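Local structure of PmbA-related protein (Thermotoga maritima, 1VL4) at residues Glu104-Gly109 with Asn167-Asp172; Leu171-Gln176 with Thr295-Glu300; Ser386-Gly391 with Asp405-Gly410. The protein is not firmly characterised but is probably a metallopeptidase of the PmbA/TldD type. One frame throughout, in Å; residues are numbered along the deposited sequence.

Interaction 1 of 3, residues Glu104-Gly109 with Asn167-Asp172; sequences EYFFEG and NTLGLD
Asn167 ND2 donates to Phe107 O at 2.8 Å, and the bond is almost straight (173° at the hydrogen). The acceptor lies in the plane of the Asn167 amide, while the donor is tilted somewhat from the carbonyl plane of Phe107. The other end of the same amide works on its own loop. Asn167 OD1 accepts from Leu169 N, which makes an Asx turn, and from Leu171 N at 3.2 Å. These two N-H groups come from opposite faces of the amide plane. The amide is therefore fixed in rotation by bonds at both ends. It lies nearly parallel to the Phe106 ring, with the planes 13° apart, and the two side chains pass alongside each other, pointing opposite ways. Leu169 crosses Phe106 at about a right angle. Its CD1 meets the ring edge in plane, 3.7 Å from Phe106 CD2. The other branch, Leu169 CD2, rests 3.6 Å from Glu108 CG. Glu108 CG stands beside its own backbone N (chi1 -67°), which lays it against this branch. A water donates to both Glu108 OE2 and Leu169 O. Leu169 O also takes Gly109 N at 3.0 Å. A side chain at Gly109 would probably run into Gly170 O. Segment 167-172 holds a type I turn, Asn167 to Gly170, in the hairpin connection between strands 148-167 and 172-188 of the long antiparallel sheet. Asn167 ND2 has a second partner, Gln34 OE1 on strand 32-48. Phe106 packs on strands 32-48 and 51-69, whereas Phe107 turns to Leu322 of helix 322-328.

Interaction 2 of 3, residues Leu171-Gln176 with Thr295-Glu300; sequences LDVESQ and TPFDDE
Val173 sets one methyl squarely over the Phe297 ring. Its CG2 stands 3.6 Å from the ring centroid and only 4° off the normal, a CH-pi contact. Val173 CB lies over the same face, nearer the rim, at 3.7 Å from Phe297 CE2. Val173 and Phe297 point at one another from the strand and from the loop. Glu174 presents backbone instead: its carbonyl O lies at the ring edge, near the plane. Ser175 CB approaches the ring obliquely. Ser175 OG, anti to the backbone N (chi1 173°), is thereby placed 3.4 Å from Pro296 CD. At the other end, Leu171 CD2 touches Glu300 O at 3.9 Å. No hydrogen bond crosses between the segments. The contact is the packing of an irregular loop, 295-300, against the start of strand 172-188 in the long antiparallel sheet. It brings the family's central and C-terminal regions together. An alanine in place of Phe297 would remove the ring, and would probably leave Val173 CG2 without its aromatic face and open a gap between strand and loop. In the backbone that carries the ring, Thr295 OG1 donates to Phe297 O at 3.0 Å, in the carbonyl plane and on a lone pair. That bond ties the backbone from which the ring projects. Farther along, Asp298 OD1 accepts Glu300 N at 2.9 Å, an Asx turn, and also takes Val302 N. Asp298 OD2 binds Gly336 N. Glu300 OE1 receives Leu322 N, at the start of helix 322-328. On the strand side, Val173 and Ser175 pair through their backbones with Ile165 and Lys163 of strand 148-167.

Interaction 3 of 3, residues Ser386-Gly391 with Asp405-Gly410; sequences SLFAKG and DITISG
Ile406 brings CG1 to 3.5 Å from Ala389 O, where two antiparallel strands meet in the mixed sheet of the C-terminal family region. Strand 406-411 lies beside strand 384-395, and the two short segments run at 131° to each other. The chain turns a corner at Asp405 before entering the strand. The place of Ile406 CG1 follows from its first torsion (chi1 52°), which puts it between the backbone N and the carbonyl carbon. The backbone pairing of Ile406 with Ala389 is loose. Thr407 comes next, on the sheet face shared by Ser386, Phe388 and Ser409. Its CG2, anti to the backbone N, lies 3.4 Å from Leu387 O and 3.7 Å from Ser386 OG. Its OG1 sits over one face of the Phe388 ring. Thr407 and Phe388 form a non-hydrogen-bonded pair, as do Ser409 and Ser386. Ile408 turns to the other face with Leu387 and Ala389. The backbones of Ile408 and Leu387 form a hydrogen-bonded pair, which sets the antiparallel register: each N donates to the other's O at 2.8 Å. Ile408 CG1 packs near Leu387 CB and, at 4.2 Å, near Ala389 CB. Beyond these, Ile408 reaches Ile368 and Val371 of strand 365-372, which pairs with the other edge of strand 384-395. These residues build an apolar layer on that face. At the Ser409-Ser386 pair, Ser409 CB lies 4.1 Å from Ser386 CA.

Interactions 1 and 2 are neighbours, with centres 12 Å apart. They share Leu171 and Asp172, where the hairpin turn gives way to strand 172-188. They also touch directly: Phe107 CB lies 3.5 Å from Glu300 O, so segment 104-109 packs against the loop of interaction 2. Leu171 links both, with CD1 meeting Phe107 and CD2 meeting Glu300. Leu322 is a further common neighbour, packing on Phe107 and bonding Glu300. Interaction 3 stands apart, on the opposite side of the chain's centre. Its centre is 47 Å from that of interaction 1 and 40 Å from that of interaction 2. It is internal to the C-terminal family region, whereas interaction 2 joins that region to the central one.

Interaction 1 of 3, residues Glu104-Gly109 with Asn167-Asp172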
loop_
_atom_site.group_PDB
_atom_site.type_symbol
_atom_site.label_atom_id
_atom_site.label_comp_id
_atom_site.label_asym_id
_atom_site.label_seq_id
_atom_site.Cartn_x
_atom_site.Cartn_y
_atom_site.Cartn_z
ATOM N N GLU A 104 29.377 -2.493 4.156
ATOM C CA GLU A 104 28.409 -2.593 5.282
ATOM C C GLU A 104 29.074 -2.968 6.604
ATOM O O GLU A 104 30.116 -3.637 6.647
ATOM C CB GLU A 104 27.297 -3.636 5.027
ATOM C CG GLU A 104 26.417 -3.458 3.750
ATOM C CD GLU A 104 25.264 -2.502 3.933
ATOM O OE1 GLU A 104 24.727 -2.400 5.060
ATOM O OE2 GLU A 104 24.902 -1.833 2.942
ATOM N N TYR A 105 28.418 -2.590 7.699
ATOM C CA TYR A 105 28.812 -3.134 8.988
ATOM C C TYR A 105 27.699 -3.189 10.029
ATOM O O TYR A 105 26.594 -2.645 9.848
ATOM C CB TYR A 105 30.055 -2.411 9.525
ATOM C CG TYR A 105 29.867 -0.958 9.682
ATOM C CD1 TYR A 105 29.917 -0.120 8.584
ATOM C CD2 TYR A 105 29.637 -0.413 10.949
ATOM C CE1 TYR A 105 29.729 1.237 8.733
ATOM C CE2 TYR A 105 29.463 0.935 11.122
ATOM C CZ TYR A 105 29.507 1.768 10.015
ATOM O OH TYR A 105 29.324 3.127 10.213
ATOM N N PHE A 106 27.978 -3.962 11.072
ATOM C CA PHE A 106 27.097 -4.091 12.219
ATOM C C PHE A 106 27.606 -3.213 13.365
ATOM O O PHE A 106 28.804 -2.932 13.463
ATOM C CB PHE A 106 27.067 -5.523 12.731
ATOM C CG PHE A 106 26.433 -6.536 11.788
ATOM C CD1 PHE A 106 25.554 -6.153 10.761
ATOM C CD2 PHE A 106 26.692 -7.901 11.976
ATOM C CE1 PHE A 106 24.948 -7.148 9.927
ATOM C CE2 PHE A 106 26.105 -8.889 11.140
ATOM C CZ PHE A 106 25.232 -8.490 10.103
ATOM N N PHE A 107 26.674 -2.861 14.230
ATOM C CA PHE A 107 26.912 -2.125 15.434
ATOM C C PHE A 107 27.280 -3.058 16.591
ATOM O O PHE A 107 26.657 -4.102 16.807
ATOM C CB PHE A 107 25.675 -1.288 15.788
ATOM C CG PHE A 107 25.956 -0.165 16.741
ATOM C CD1 PHE A 107 26.792 0.869 16.364
ATOM C CD2 PHE A 107 25.382 -0.123 17.991
ATOM C CE1 PHE A 107 27.030 1.941 17.232
ATOM C CE2 PHE A 107 25.647 0.941 18.872
ATOM C CZ PHE A 107 26.460 1.974 18.477
ATOM N N GLU A 108 28.303 -2.664 17.331
ATOM C CA GLU A 108 28.805 -3.438 18.455
ATOM C C GLU A 108 28.006 -3.244 19.730
ATOM O O GLU A 108 27.335 -2.254 19.917
ATOM C CB GLU A 108 30.261 -3.017 18.732
ATOM C CG GLU A 108 31.203 -3.394 17.638
ATOM C CD GLU A 108 32.620 -2.975 17.950
ATOM O OE1 GLU A 108 32.918 -1.769 17.762
ATOM O OE2 GLU A 108 33.414 -3.843 18.394
ATOM N N GLY A 109 28.105 -4.202 20.642
ATOM C CA GLY A 109 27.479 -4.121 21.943
ATOM C C GLY A 109 28.182 -3.112 22.825
ATOM O O GLY A 109 29.230 -2.577 22.445
ATOM N N ASN A 167 23.584 -9.445 17.742
ATOM C CA ASN A 167 24.593 -9.859 16.803
ATOM C C ASN A 167 25.858 -10.398 17.496
ATOM O O ASN A 167 25.996 -10.271 18.738
ATOM C CB ASN A 167 24.887 -8.735 15.804
ATOM C CG ASN A 167 25.610 -7.577 16.392
ATOM O OD1 ASN A 167 26.411 -7.746 17.280
ATOM N ND2 ASN A 167 25.397 -6.369 15.819
ATOM N N THR A 168 26.738 -10.970 16.688
ATOM C CA THR A 168 27.977 -11.620 17.160
ATOM C C THR A 168 29.052 -10.575 17.582
ATOM O O THR A 168 30.130 -10.941 18.053
ATOM C CB THR A 168 28.503 -12.562 16.091
ATOM O OG1 THR A 168 28.559 -11.874 14.826
ATOM C CG2 THR A 168 27.546 -13.765 15.958
ATOM N N LEU A 169 28.760 -9.288 17.413
ATOM C CA LEU A 169 29.609 -8.201 17.946
ATOM C C LEU A 169 29.168 -7.743 19.334
ATOM O O LEU A 169 29.581 -6.675 19.843
ATOM C CB LEU A 169 29.647 -7.009 16.974
ATOM C CG LEU A 169 30.276 -7.247 15.617
ATOM C CD1 LEU A 169 29.282 -7.966 14.679
ATOM C CD2 LEU A 169 30.707 -5.854 15.082
ATOM N N GLY A 170 28.327 -8.543 19.968
ATOM C CA GLY A 170 27.897 -8.235 21.309
ATOM C C GLY A 170 26.640 -7.417 21.435
ATOM O O GLY A 170 26.197 -7.185 22.545
ATOM N N LEU A 171 26.041 -6.977 20.327
ATOM C CA LEU A 171 24.773 -6.261 20.423
ATOM C C LEU A 171 23.740 -7.206 20.962
ATOM O O LEU A 171 23.634 -8.397 20.554
ATOM C CB LEU A 171 24.280 -5.779 19.048
ATOM C CG LEU A 171 23.054 -4.867 18.981
ATOM C CD1 LEU A 171 23.388 -3.513 19.596
ATOM C CD2 LEU A 171 22.541 -4.710 17.516
ATOM N N ASP A 172 22.968 -6.686 21.889
ATOM C CA ASP A 172 21.837 -7.402 22.449
ATOM C C ASP A 172 20.834 -6.420 23.114
ATOM O O ASP A 172 20.998 -6.002 24.264
ATOM C CB ASP A 172 22.304 -8.444 23.443
ATOM C CG ASP A 172 21.174 -9.429 23.808
ATOM O OD1 ASP A 172 20.043 -9.267 23.284
ATOM O OD2 ASP A 172 21.439 -10.383 24.550
HETATM O O HOH W 1 32.553 -6.048 19.424
#

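Interaction 2 of 3, residues Leu171-Gln176 with Thr295-Glu300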
loop_
_atom_site.group_PDB
_atom_site.type_symbol
_atom_site.label_atom_id
_atom_site.label_comp_id
_atom_site.label_asym_id
_atom_site.label_seq_id
_atom_site.Cartn_x
_atom_site.Cartn_y
_atom_site.Cartn_z
ATOM N N LEU A 171 26.041 -6.977 20.327
ATOM C CA LEU A 171 24.773 -6.261 20.423
ATOM C C LEU A 171 23.740 -7.206 20.962
ATOM O O LEU A 171 23.634 -8.397 20.554
ATOM C CB LEU A 171 24.280 -5.779 19.048
ATOM C CG LEU A 171 23.054 -4.867 18.981
ATOM C CD1 LEU A 171 23.388 -3.513 19.596
ATOM C CD2 LEU A 171 22.541 -4.710 17.516
ATOM N N ASP A 172 22.968 -6.686 21.889
ATOM C CA ASP A 172 21.837 -7.402 22.449
ATOM C C ASP A 172 20.834 -6.420 23.114
ATOM O O ASP A 172 20.998 -6.002 24.264
ATOM C CB ASP A 172 22.304 -8.444 23.443
ATOM C CG ASP A 172 21.174 -9.429 23.808
ATOM O OD1 ASP A 172 20.043 -9.267 23.284
ATOM O OD2 ASP A 172 21.439 -10.383 24.550
ATOM N N VAL A 173 19.825 -6.023 22.358
ATOM C CA VAL A 173 18.916 -4.948 22.787
ATOM C C VAL A 173 17.493 -5.415 22.591
ATOM O O VAL A 173 17.233 -6.238 21.730
ATOM C CB VAL A 173 19.219 -3.557 22.013
ATOM C CG1 VAL A 173 20.563 -3.011 22.436
ATOM C CG2 VAL A 173 19.132 -3.660 20.509
ATOM N N GLU A 174 16.587 -4.945 23.439
ATOM C CA GLU A 174 15.185 -5.377 23.391
ATOM C C GLU A 174 14.385 -4.179 23.831
ATOM O O GLU A 174 14.853 -3.411 24.649
ATOM C CB GLU A 174 14.937 -6.582 24.312
ATOM C CG GLU A 174 13.477 -7.031 24.428
ATOM C CD GLU A 174 12.673 -6.364 25.579
ATOM O OE1 GLU A 174 13.283 -5.836 26.540
ATOM O OE2 GLU A 174 11.410 -6.388 25.529
ATOM N N SER A 175 13.237 -3.961 23.224
ATOM C CA SER A 175 12.309 -2.917 23.689
ATOM C C SER A 175 10.873 -3.369 23.433
ATOM O O SER A 175 10.614 -4.143 22.523
ATOM C CB SER A 175 12.610 -1.637 22.902
ATOM O OG SER A 175 11.675 -0.605 23.146
ATOM N N GLN A 176 9.938 -2.959 24.278
ATOM C CA GLN A 176 8.558 -3.219 24.013
ATOM C C GLN A 176 7.861 -1.909 24.062
ATOM O O GLN A 176 8.319 -0.962 24.764
ATOM C CB GLN A 176 7.890 -4.105 25.050
ATOM C CG GLN A 176 8.410 -5.416 25.260
ATOM C CD GLN A 176 7.463 -6.149 26.156
ATOM O OE1 GLN A 176 6.387 -6.574 25.731
ATOM N NE2 GLN A 176 7.810 -6.209 27.425
ATOM N N THR A 295 11.289 4.918 20.617
ATOM C CA THR A 295 12.092 3.720 20.760
ATOM C C THR A 295 13.489 4.155 21.153
ATOM O O THR A 295 13.904 5.223 20.758
ATOM C CB THR A 295 12.149 2.905 19.447
ATOM O OG1 THR A 295 12.967 1.724 19.630
ATOM C CG2 THR A 295 12.681 3.739 18.264
ATOM N N PRO A 296 14.164 3.371 21.987
ATOM C CA PRO A 296 15.539 3.630 22.397
ATOM C C PRO A 296 16.603 3.229 21.386
ATOM O O PRO A 296 17.754 3.563 21.579
ATOM C CB PRO A 296 15.659 2.826 23.690
ATOM C CG PRO A 296 14.696 1.781 23.554
ATOM C CD PRO A 296 13.573 2.242 22.742
ATOM N N PHE A 297 16.237 2.514 20.307
ATOM C CA PHE A 297 17.223 2.132 19.306
ATOM C C PHE A 297 16.603 2.024 17.981
ATOM O O PHE A 297 15.361 1.772 17.850
ATOM C CB PHE A 297 18.022 0.872 19.740
ATOM C CG PHE A 297 17.142 -0.346 20.027
ATOM C CD1 PHE A 297 16.671 -1.130 18.982
ATOM C CD2 PHE A 297 16.804 -0.677 21.321
ATOM C CE1 PHE A 297 15.910 -2.243 19.216
ATOM C CE2 PHE A 297 16.014 -1.760 21.590
ATOM C CZ PHE A 297 15.550 -2.549 20.555
ATOM N N ASP A 298 17.433 2.285 16.966
ATOM C CA ASP A 298 17.018 2.114 15.578
ATOM C C ASP A 298 17.080 0.625 15.108
ATOM O O ASP A 298 17.326 -0.280 15.911
ATOM C CB ASP A 298 17.776 3.135 14.662
ATOM C CG ASP A 298 19.225 2.798 14.454
ATOM O OD1 ASP A 298 19.620 1.663 14.796
ATOM O OD2 ASP A 298 19.961 3.658 13.896
ATOM N N ASP A 299 16.836 0.366 13.832
ATOM C CA ASP A 299 16.816 -1.008 13.325
ATOM C C ASP A 299 18.231 -1.582 13.083
ATOM O O ASP A 299 18.364 -2.728 12.702
ATOM C CB ASP A 299 15.968 -1.095 12.065
ATOM C CG ASP A 299 14.463 -0.874 12.351
ATOM O OD1 ASP A 299 14.046 -1.121 13.492
ATOM O OD2 ASP A 299 13.746 -0.382 11.462
ATOM N N GLU A 300 19.258 -0.775 13.323
ATOM C CA GLU A 300 20.678 -1.216 13.304
ATOM C C GLU A 300 21.171 -1.378 14.735
ATOM O O GLU A 300 22.284 -1.803 14.970
ATOM C CB GLU A 300 21.574 -0.227 12.491
ATOM C CG GLU A 300 21.006 0.031 11.093
ATOM C CD GLU A 300 21.835 0.948 10.190
ATOM O OE1 GLU A 300 22.278 2.013 10.642
ATOM O OE2 GLU A 300 21.971 0.646 8.994
#

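Interaction 3 of 3, residues Ser386-Gly391 with Asp405-Gly410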
loop_
_atom_site.group_PDB
_atom_site.type_symbol
_atom_site.label_atom_id
_atom_site.label_comp_id
_atom_site.label_asym_id
_atom_site.label_seq_id
_atom_site.Cartn_x
_atom_site.Cartn_y
_atom_site.Cartn_z
ATOM N N SER A 386 1.353 21.180 -3.922
ATOM C CA SER A 386 0.084 21.733 -4.397
ATOM C C SER A 386 -1.026 20.806 -3.881
ATOM O O SER A 386 -1.146 19.650 -4.290
ATOM C CB SER A 386 0.027 21.777 -5.908
ATOM O OG SER A 386 -1.239 22.258 -6.305
ATOM N N LEU A 387 -1.817 21.303 -2.954
ATOM C CA LEU A 387 -2.598 20.453 -2.078
ATOM C C LEU A 387 -3.969 21.048 -1.890
ATOM O O LEU A 387 -4.107 22.264 -1.655
ATOM C CB LEU A 387 -1.914 20.337 -0.702
ATOM C CG LEU A 387 -0.556 19.635 -0.628
ATOM C CD1 LEU A 387 0.064 19.869 0.730
ATOM C CD2 LEU A 387 -0.658 18.129 -0.934
ATOM N N PHE A 388 -4.984 20.203 -1.982
ATOM C CA PHE A 388 -6.315 20.582 -1.567
ATOM C C PHE A 388 -6.293 20.826 -0.072
ATOM O O PHE A 388 -5.520 20.210 0.655
ATOM C CB PHE A 388 -7.328 19.495 -1.878
ATOM C CG PHE A 388 -7.506 19.227 -3.332
ATOM C CD1 PHE A 388 -6.670 18.344 -3.997
ATOM C CD2 PHE A 388 -8.528 19.821 -4.031
ATOM C CE1 PHE A 388 -6.843 18.082 -5.342
ATOM C CE2 PHE A 388 -8.709 19.549 -5.366
ATOM C CZ PHE A 388 -7.861 18.680 -6.017
ATOM N N ALA A 389 -7.135 21.745 0.386
ATOM C CA ALA A 389 -7.101 22.144 1.794
ATOM C C ALA A 389 -8.477 22.561 2.301
ATOM O O ALA A 389 -9.397 22.827 1.509
ATOM C CB ALA A 389 -6.081 23.286 1.993
ATOM N N LYS A 390 -8.613 22.548 3.624
ATOM C CA LYS A 390 -9.809 23.043 4.329
ATOM C C LYS A 390 -9.361 24.146 5.285
ATOM O O LYS A 390 -8.287 24.060 5.866
ATOM C CB LYS A 390 -10.405 21.915 5.189
ATOM C CG LYS A 390 -11.280 20.880 4.446
ATOM C CD LYS A 390 -11.514 19.668 5.361
ATOM C CE LYS A 390 -12.820 18.962 5.061
ATOM N NZ LYS A 390 -12.769 18.145 3.790
ATOM N N GLY A 391 -10.206 25.145 5.473
ATOM C CA GLY A 391 -9.907 26.223 6.392
ATOM C C GLY A 391 -11.027 27.260 6.480
ATOM O O GLY A 391 -12.187 26.979 6.134
ATOM N N ASP A 405 -13.303 24.761 -1.286
ATOM C CA ASP A 405 -12.699 24.477 -2.564
ATOM C C ASP A 405 -11.445 25.289 -2.737
ATOM O O ASP A 405 -11.328 26.088 -3.665
ATOM C CB ASP A 405 -13.694 24.815 -3.683
ATOM C CG ASP A 405 -14.952 23.980 -3.615
ATOM O OD1 ASP A 405 -14.851 22.752 -3.379
ATOM O OD2 ASP A 405 -16.037 24.559 -3.823
ATOM N N ILE A 406 -10.513 25.135 -1.809
ATOM C CA ILE A 406 -9.247 25.823 -1.962
ATOM C C ILE A 406 -8.070 24.869 -2.093
ATOM O O ILE A 406 -8.083 23.755 -1.582
ATOM C CB ILE A 406 -8.989 26.850 -0.838
ATOM C CG1 ILE A 406 -9.165 26.217 0.540
ATOM C CG2 ILE A 406 -9.899 28.056 -1.046
ATOM C CD1 ILE A 406 -8.407 26.955 1.621
ATOM N N THR A 407 -7.085 25.338 -2.838
ATOM C CA THR A 407 -5.817 24.690 -2.976
ATOM C C THR A 407 -4.741 25.627 -2.432
ATOM O O THR A 407 -4.768 26.836 -2.660
ATOM C CB THR A 407 -5.538 24.364 -4.467
ATOM O OG1 THR A 407 -6.421 23.321 -4.887
ATOM C CG2 THR A 407 -4.085 23.906 -4.688
ATOM N N ILE A 408 -3.791 25.054 -1.710
ATOM C CA ILE A 408 -2.607 25.783 -1.358
ATOM C C ILE A 408 -1.448 25.192 -2.096
ATOM O O ILE A 408 -1.402 23.974 -2.347
ATOM C CB ILE A 408 -2.326 25.771 0.166
ATOM C CG1 ILE A 408 -2.247 24.349 0.706
ATOM C CG2 ILE A 408 -3.399 26.584 0.916
ATOM C CD1 ILE A 408 -1.731 24.306 2.101
ATOM N N SER A 409 -0.502 26.063 -2.430
ATOM C CA SER A 409 0.719 25.651 -3.083
ATOM C C SER A 409 1.904 26.499 -2.634
ATOM O O SER A 409 1.751 27.613 -2.163
ATOM C CB SER A 409 0.547 25.757 -4.586
ATOM O OG SER A 409 0.455 27.111 -4.941
ATOM N N GLY A 410 3.090 25.927 -2.772
ATOM C CA GLY A 410 4.312 26.618 -2.493
ATOM C C GLY A 410 5.437 25.625 -2.490
ATOM O O GLY A 410 5.316 24.525 -3.055
#